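Long-range contacts in porin (Rhodobacter capsulatus, PDB 2POR), which forms, as a homotrimer, channels in the outer membrane that let small hydrophilic solutes of up to about 0.6 kDa diffuse through passively: residues Ala199-Gly204 with Asp228-Gly233; Glu205-Phe210 with Ala222-Val227; Ala213-Thr218 with Asp255-Val260. All coordinates share one frame; numbering follows the deposited sequence.

All three contacts lie in one region of the 16-stranded barrel. Contacts 1 and 2 hold the same neighbouring strands, 195-207 and 226-240. Contact 1 is regular barrel wall, and its side with Y200, A202, H229 and A231 is buried. Contact 2 continues the pair to its end, where helix 208-214 begins. It mixes buried residues such as R208 and V227 with exposed ones. Contact 3 is the smallest and partly exposed, and joins the end of that helix to the start of strand 258-272. Backbone hydrogen bonds dominate contact 1. Contact 2 adds an arginine gripping loop carbonyls. Contact 3 has no hydrogen bond between its segments and rests on apolar and CH-pi contacts round buried F215.

Contact 1. Residues Ala199-Gly204 with Asp228-Gly233; sequences AYYADG and DHKAYG. With C8E ((hydroxyethyloxy)tri(ethyloxy)octane), chain H.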
# COMPACT_ATOMS: atom_id res chain seq x y z
N ALA A 199 14.85 29.85 16.94
CA ALA A 199 14.26 30.10 18.25
C ALA A 199 12.81 30.49 18.10
O ALA A 199 12.44 31.04 17.05
CB ALA A 199 14.95 31.25 18.95
N TYR A 200 11.93 30.19 19.07
CA TYR A 200 10.54 30.62 18.94
C TYR A 200 10.01 30.86 20.37
O TYR A 200 10.60 30.37 21.34
CB TYR A 200 9.68 29.53 18.25
CG TYR A 200 9.45 28.29 19.13
CD1 TYR A 200 10.42 27.29 19.24
CD2 TYR A 200 8.27 28.19 19.88
CE1 TYR A 200 10.22 26.21 20.10
CE2 TYR A 200 8.06 27.12 20.75
CZ TYR A 200 9.03 26.14 20.86
OH TYR A 200 8.80 25.09 21.74
N TYR A 201 8.91 31.55 20.46
CA TYR A 201 8.21 31.71 21.69
C TYR A 201 6.75 31.57 21.27
O TYR A 201 6.33 32.13 20.25
CB TYR A 201 8.52 33.10 22.25
CG TYR A 201 7.60 33.41 23.41
CD1 TYR A 201 7.92 32.89 24.65
CD2 TYR A 201 6.45 34.16 23.20
CE1 TYR A 201 7.08 33.12 25.70
CE2 TYR A 201 5.60 34.39 24.25
CZ TYR A 201 5.93 33.87 25.50
OH TYR A 201 5.10 34.09 26.58
N ALA A 202 5.94 30.85 22.06
CA ALA A 202 4.52 30.66 21.75
C ALA A 202 3.73 30.86 23.05
O ALA A 202 4.19 30.50 24.13
CB ALA A 202 4.21 29.23 21.25
N ASP A 203 2.54 31.39 22.93
CA ASP A 203 1.73 31.70 24.08
C ASP A 203 0.27 31.55 23.69
O ASP A 203 -0.12 31.96 22.58
CB ASP A 203 2.08 33.14 24.48
CG ASP A 203 1.39 33.60 25.73
OD1 ASP A 203 1.85 33.29 26.83
OD2 ASP A 203 0.36 34.25 25.60
N GLY A 204 -0.60 30.98 24.54
CA GLY A 204 -2.01 30.94 24.18
C GLY A 204 -2.83 30.21 25.23
O GLY A 204 -2.50 30.24 26.42
N ASP A 228 -3.99 28.44 30.35
CA ASP A 228 -3.02 29.24 29.58
C ASP A 228 -1.77 28.47 29.43
O ASP A 228 -1.43 27.69 30.32
CB ASP A 228 -2.67 30.56 30.29
CG ASP A 228 -3.90 31.46 30.42
OD1 ASP A 228 -4.60 31.70 29.42
OD2 ASP A 228 -4.19 31.90 31.53
N HIS A 229 -1.02 28.66 28.35
CA HIS A 229 0.23 27.92 28.19
C HIS A 229 1.25 28.81 27.50
O HIS A 229 0.91 29.82 26.86
CB HIS A 229 0.06 26.63 27.33
CG HIS A 229 -0.34 26.90 25.85
ND1 HIS A 229 -1.43 27.50 25.35
CD2 HIS A 229 0.42 26.50 24.75
CE1 HIS A 229 -1.37 27.48 24.03
NE2 HIS A 229 -0.25 26.88 23.70
N LYS A 230 2.49 28.40 27.68
CA LYS A 230 3.54 29.00 26.92
C LYS A 230 4.52 27.92 26.55
O LYS A 230 4.59 26.88 27.20
CB LYS A 230 4.18 30.08 27.73
CG LYS A 230 5.09 29.77 28.87
CD LYS A 230 5.25 31.14 29.58
CE LYS A 230 3.88 31.67 30.09
NZ LYS A 230 3.85 33.09 30.41
N ALA A 231 5.24 28.13 25.46
CA ALA A 231 6.24 27.19 24.98
C ALA A 231 7.34 28.05 24.34
O ALA A 231 7.07 29.12 23.77
CB ALA A 231 5.60 26.30 23.92
N TYR A 232 8.59 27.67 24.48
CA TYR A 232 9.68 28.38 23.81
C TYR A 232 10.86 27.43 23.66
O TYR A 232 10.96 26.43 24.38
CB TYR A 232 10.09 29.66 24.59
CG TYR A 232 10.21 29.49 26.10
CD1 TYR A 232 9.06 29.66 26.86
CD2 TYR A 232 11.41 29.12 26.68
CE1 TYR A 232 9.12 29.47 28.22
CE2 TYR A 232 11.48 28.94 28.05
CZ TYR A 232 10.33 29.11 28.81
OH TYR A 232 10.36 28.89 30.19
N GLY A 233 11.78 27.66 22.71
CA GLY A 233 12.91 26.76 22.52
C GLY A 233 13.93 27.36 21.56
O GLY A 233 13.76 28.42 20.95
C1 C8E H . 11.38 35.46 19.31
C2 C8E H . 12.26 34.34 19.85
C3 C8E H . 12.46 34.40 21.35
C4 C8E H . 13.02 33.07 21.89
C5 C8E H . 13.46 33.13 23.36
C6 C8E H . 13.70 31.79 24.08
C7 C8E H . 14.90 30.98 23.63
C8 C8E H . 15.53 30.27 24.84
O9 C8E H . 14.81 29.31 25.63
C10 C8E H . 15.52 28.06 25.82
C11 C8E H . 15.31 27.12 27.03
O12 C8E H . 15.62 27.48 28.39
C13 C8E H . 16.95 27.12 28.81
C14 C8E H . 17.13 26.45 30.19
O15 C8E H . 16.80 25.07 30.44
C16 C8E H . 17.93 24.33 30.97
C17 C8E H . 17.93 22.84 31.42
O18 C8E H . 17.84 21.71 30.51
C19 C8E H . 19.03 20.91 30.39
C20 C8E H . 19.86 21.05 29.12
O21 C8E H . 20.96 20.15 29.10
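Y200 lays its ring over the backbone of Y232 and G233 on the next strand. The CA of Y232 makes a CH-pi contact, 4.0 Å from the centroid of the Y200 ring. G233 N sits over the same face, also off its centre, with Y200 CE1 3.4 Å from it. A chi1 of 70° puts CG of Y200 between its own N and carbonyl carbon, which folds the ring over the neighbouring strand. G233 has no side chain to obstruct it. The Y200 hydroxyl stays near the carbonyl of Y232 and is hydrogen-bonded to Q250. H229 does much the same toward G204: G204 N lies over its ring face, and CE1 of H229 comes within 3.5 Å of G204 CA. H229 NE2 bonds to Q183. In both hydrogen-bonded pairs a ring covers the glycine opposite it. The pairs join antiparallel strands 195-207 and 226-240 of the 16-stranded barrel. Paired backbone bonds link Y200 with G233, A202 with A231 and G204 with H229. The A202 N to A231 O bond is 2.7 Å long. A202 and A231 also meet through their CB atoms, and A231 CB rests against the Y200 ring. The face of Y200 and A231 meets I102 and P103 of a loop. On the other face, Y201 CD1 touches Y232 CB at 3.9 Å. D203 and K230 run side by side there, but D203 OD1 stays 4.1 Å from K230 NZ, too far for a salt bridge. One C8E detergent molecule (chain H) reaches the edge of the Y232 ring, its O9 3.6 Å from CD2.

Contact 2. Residues Glu205-Phe210 with Ala222-Val227; sequences ELDRDF and AAATAV
R208 reaches across T225 and turns the edge of its guanidinium to the carbonyls of A222 and A223. NH1 gives an almost straight bond to A223 O, 2.9 Å long with 171° at the hydrogen. That oxygen lies in the guanidinium plane, although NH1 stands above the plane of the carbonyl. NH2 bonds to A222 O at 3.2 Å, from well above that carbonyl plane. The side chains of R208 and T225 cross at a slant, and NH1 makes a weak bond to T225 OG1. CG of R208 is anti to its backbone N (chi1 179°) and the chain bends at chi3, which brings the group back to the loop. On its NE side the guanidinium forms a side-on salt bridge with D209 through two nitrogens, NE to OD1 (2.8 Å) and NH2 to OD2. Both meet the carboxylate from above its plane. D209 OD1 also bonds to V220 N.

The strand pairing ends just before R208, at D207 and A226. L206 and V227 exchange two backbone bonds, and R208 N gives another to T225 O (2.9 Å). D207 is the N-cap of helix 208-214, with its OD2 accepting from F210 N. D207 OD1 turns to A179 N and touches A224 CB at 3.6 Å.

The arginine thus ties the strand-helix junction to the returning loop. The D209 carboxylate probably balances its charge and limits its rotation.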
# COMPACT_ATOMS: atom_id res chain seq x y z
N GLU A 205 -3.86 29.51 24.77
CA GLU A 205 -4.63 28.71 25.69
C GLU A 205 -5.13 27.47 25.01
O GLU A 205 -5.38 27.44 23.81
CB GLU A 205 -5.82 29.48 26.25
CG GLU A 205 -6.85 29.90 25.25
CD GLU A 205 -7.93 30.83 25.82
OE1 GLU A 205 -7.58 31.71 26.62
OE2 GLU A 205 -9.09 30.66 25.43
N LEU A 206 -5.22 26.42 25.83
CA LEU A 206 -5.56 25.09 25.40
C LEU A 206 -6.78 24.58 26.15
O LEU A 206 -7.08 25.07 27.24
CB LEU A 206 -4.42 24.15 25.69
CG LEU A 206 -3.09 24.37 24.97
CD1 LEU A 206 -2.10 23.31 25.43
CD2 LEU A 206 -3.33 24.34 23.46
N ASP A 207 -7.52 23.61 25.60
CA ASP A 207 -8.59 22.94 26.30
C ASP A 207 -7.91 22.20 27.46
O ASP A 207 -6.84 21.59 27.30
CB ASP A 207 -9.26 21.94 25.39
CG ASP A 207 -10.22 21.02 26.14
OD1 ASP A 207 -11.27 21.51 26.55
OD2 ASP A 207 -9.89 19.85 26.32
N ARG A 208 -8.56 22.22 28.63
CA ARG A 208 -8.05 21.57 29.84
C ARG A 208 -7.72 20.12 29.64
O ARG A 208 -6.61 19.69 29.95
CB ARG A 208 -9.07 21.65 31.00
CG ARG A 208 -8.62 20.95 32.31
CD ARG A 208 -9.84 20.75 33.23
NE ARG A 208 -10.76 19.78 32.67
CZ ARG A 208 -12.05 20.09 32.49
NH1 ARG A 208 -12.56 21.27 32.82
NH2 ARG A 208 -12.83 19.19 31.92
N ASP A 209 -8.69 19.34 29.16
CA ASP A 209 -8.42 17.93 29.06
C ASP A 209 -7.46 17.58 27.91
O ASP A 209 -6.71 16.62 28.02
CB ASP A 209 -9.76 17.21 28.93
CG ASP A 209 -10.59 17.28 30.24
OD1 ASP A 209 -10.04 17.44 31.32
OD2 ASP A 209 -11.80 17.18 30.14
N PHE A 210 -7.41 18.37 26.85
CA PHE A 210 -6.39 18.18 25.80
C PHE A 210 -4.99 18.43 26.43
O PHE A 210 -4.07 17.59 26.30
CB PHE A 210 -6.77 19.18 24.66
CG PHE A 210 -5.77 19.37 23.53
CD1 PHE A 210 -4.73 20.28 23.66
CD2 PHE A 210 -5.90 18.63 22.37
CE1 PHE A 210 -3.82 20.45 22.64
CE2 PHE A 210 -4.98 18.80 21.35
CZ PHE A 210 -3.94 19.70 21.48
N ALA A 222 -15.81 17.31 34.34
CA ALA A 222 -16.41 18.63 34.49
C ALA A 222 -16.54 19.22 33.11
O ALA A 222 -15.98 18.67 32.16
CB ALA A 222 -15.54 19.61 35.28
N ALA A 223 -17.32 20.29 32.96
CA ALA A 223 -17.43 21.03 31.70
C ALA A 223 -16.06 21.65 31.36
O ALA A 223 -15.26 22.05 32.24
CB ALA A 223 -18.44 22.16 31.82
N ALA A 224 -15.79 21.67 30.05
CA ALA A 224 -14.52 22.11 29.51
C ALA A 224 -14.17 23.51 29.94
O ALA A 224 -15.01 24.41 30.03
CB ALA A 224 -14.56 22.10 28.00
N THR A 225 -12.90 23.69 30.23
CA THR A 225 -12.40 25.01 30.55
C THR A 225 -11.12 25.19 29.74
O THR A 225 -10.58 24.17 29.25
CB THR A 225 -12.09 25.12 32.09
OG1 THR A 225 -11.14 24.13 32.51
CG2 THR A 225 -13.38 24.92 32.87
N ALA A 226 -10.60 26.41 29.59
CA ALA A 226 -9.32 26.62 28.91
C ALA A 226 -8.19 26.87 29.92
O ALA A 226 -8.48 27.43 30.98
CB ALA A 226 -9.44 27.81 28.01
N VAL A 227 -6.94 26.42 29.72
CA VAL A 227 -5.78 26.70 30.57
C VAL A 227 -4.76 27.54 29.77
O VAL A 227 -4.68 27.36 28.56
CB VAL A 227 -5.05 25.43 31.06
CG1 VAL A 227 -5.90 24.88 32.18
CG2 VAL A 227 -4.85 24.38 29.95

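Contact 3. Residues Ala213-Thr218 with Asp255-Val260; sequences AVFDLT and DTIDDV. With C8E ((hydroxyethyloxy)tri(ethyloxy)octane), chain E.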
# COMPACT_ATOMS: atom_id res chain seq x y z
N ALA A 213 -3.92 15.49 28.65
CA ALA A 213 -3.51 14.34 27.83
C ALA A 213 -2.08 14.50 27.29
O ALA A 213 -1.40 13.49 27.14
CB ALA A 213 -4.47 14.16 26.66
N VAL A 214 -1.55 15.72 27.06
CA VAL A 214 -0.15 15.95 26.70
C VAL A 214 0.71 15.30 27.76
O VAL A 214 1.71 14.67 27.40
CB VAL A 214 0.27 17.45 26.66
CG1 VAL A 214 1.79 17.67 26.49
CG2 VAL A 214 -0.46 18.07 25.52
N PHE A 215 0.35 15.43 29.06
CA PHE A 215 1.16 14.89 30.15
C PHE A 215 0.70 13.52 30.61
O PHE A 215 1.15 12.98 31.63
CB PHE A 215 1.17 15.87 31.34
CG PHE A 215 2.00 17.14 31.09
CD1 PHE A 215 3.34 17.14 31.39
CD2 PHE A 215 1.41 18.26 30.54
CE1 PHE A 215 4.09 18.27 31.13
CE2 PHE A 215 2.16 19.38 30.28
CZ PHE A 215 3.50 19.38 30.57
N ASP A 216 -0.17 12.93 29.78
CA ASP A 216 -0.68 11.61 29.99
C ASP A 216 -1.50 11.50 31.28
O ASP A 216 -1.39 10.51 32.02
CB ASP A 216 0.51 10.67 29.99
CG ASP A 216 0.19 9.31 29.44
OD1 ASP A 216 -0.69 9.22 28.58
OD2 ASP A 216 0.83 8.35 29.88
N LEU A 217 -2.30 12.54 31.56
CA LEU A 217 -3.07 12.62 32.80
C LEU A 217 -4.52 12.37 32.45
O LEU A 217 -4.95 12.78 31.36
CB LEU A 217 -2.92 14.01 33.43
CG LEU A 217 -1.51 14.43 33.85
CD1 LEU A 217 -1.57 15.84 34.33
CD2 LEU A 217 -0.96 13.50 34.89
N THR A 218 -5.28 11.62 33.28
CA THR A 218 -6.72 11.39 33.01
C THR A 218 -7.48 12.71 32.96
O THR A 218 -7.10 13.67 33.66
CB THR A 218 -7.45 10.44 34.09
OG1 THR A 218 -6.87 10.56 35.37
CG2 THR A 218 -7.40 9.02 33.65
N ASP A 255 -0.21 26.10 32.53
CA ASP A 255 -0.73 26.61 33.78
C ASP A 255 -1.77 25.65 34.34
O ASP A 255 -2.66 25.16 33.64
CB ASP A 255 -1.35 27.98 33.52
CG ASP A 255 -1.79 28.73 34.78
OD1 ASP A 255 -1.05 28.77 35.76
OD2 ASP A 255 -2.89 29.29 34.77
N THR A 256 -1.56 25.41 35.64
CA THR A 256 -2.35 24.54 36.50
C THR A 256 -2.09 23.08 36.16
O THR A 256 -2.57 22.24 36.92
CB THR A 256 -3.93 24.76 36.44
OG1 THR A 256 -4.43 24.20 35.25
CG2 THR A 256 -4.33 26.22 36.47
N ILE A 257 -1.36 22.66 35.10
CA ILE A 257 -1.17 21.23 34.83
C ILE A 257 0.27 20.95 35.15
O ILE A 257 0.54 20.45 36.24
CB ILE A 257 -1.43 20.83 33.33
CG1 ILE A 257 -2.80 21.33 32.87
CG2 ILE A 257 -1.22 19.33 33.17
CD1 ILE A 257 -4.01 20.98 33.72
N ASP A 258 1.23 21.32 34.30
CA ASP A 258 2.61 21.00 34.56
C ASP A 258 3.50 21.73 33.51
O ASP A 258 2.97 22.42 32.64
CB ASP A 258 2.81 19.48 34.47
CG ASP A 258 3.98 18.94 35.32
OD1 ASP A 258 4.72 19.70 35.97
OD2 ASP A 258 4.15 17.71 35.34
N ASP A 259 4.82 21.59 33.64
CA ASP A 259 5.81 22.12 32.73
C ASP A 259 6.79 20.99 32.45
O ASP A 259 6.87 20.02 33.21
CB ASP A 259 6.58 23.30 33.31
CG ASP A 259 7.25 23.09 34.67
OD1 ASP A 259 8.27 22.42 34.75
OD2 ASP A 259 6.73 23.60 35.66
N VAL A 260 7.51 21.05 31.34
CA VAL A 260 8.53 20.07 31.03
C VAL A 260 9.56 20.82 30.17
O VAL A 260 9.23 21.77 29.45
CB VAL A 260 7.84 18.87 30.27
CG1 VAL A 260 7.13 19.30 28.98
CG2 VAL A 260 8.91 17.82 30.03
C1 C8E E . 0.08 23.68 21.86
C2 C8E E . -0.20 22.22 21.60
C3 C8E E . 0.99 21.49 22.13
C4 C8E E . 0.71 20.06 21.77
C5 C8E E . 1.98 19.26 21.53
C6 C8E E . 2.97 19.26 22.69
C7 C8E E . 4.05 18.17 22.57
C8 C8E E . 4.91 18.35 23.79
O9 C8E E . 5.81 17.35 24.22
C10 C8E E . 5.65 17.05 25.61
C11 C8E E . 6.80 16.27 26.13
O12 C8E E . 6.61 15.37 27.21
C13 C8E E . 6.33 14.03 26.77
C14 C8E E . 5.03 13.39 27.27
O15 C8E E . 4.77 13.35 28.70
C16 C8E E . 4.57 12.03 29.24
C17 C8E E . 5.65 11.45 30.19
O18 C8E E . 5.46 10.39 31.17
C19 C8E E . 4.93 10.87 32.43
C20 C8E E . 5.76 10.66 33.72
O21 C8E E . 7.16 10.66 33.39
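D258 rests on the F215 ring by its methylene group, not by its carboxylate. D258 CB lies over the centre of the F215 face, 3.8 Å from the ring centroid, in a CH-pi contact. The D258 carboxylate is turned 35° from the ring plane. F215 CZ also reaches D258 O, at 3.7 Å. Other atoms of the ring touch methyls: CD2 meets I257 CG2 and CE1 meets V260 CG1, each at 3.9 Å. With CG anti to its carbonyl carbon (chi1 -72°), F215 projects toward strand 258-272. L217 CD1 adds a touch on I257 CG2 at 3.7 Å.

Both segments are at turning points of the chain. Helix 208-214 ends in a Schellman motif, with D216 at C-prime and L217 N bonded back to R212 O. I257 and D258 form a classic beta bulge opposite I254. Cutting F215 back to an alanine is likely to open a gap between the helix end and strand 258-272, with D258 CB and V260 CG1 left without their aromatic partner.

No hydrogen bond joins the two segments, and F215 also touches I254. Their contact is apolar and CH-pi, so it probably depends on close fit rather than on charge.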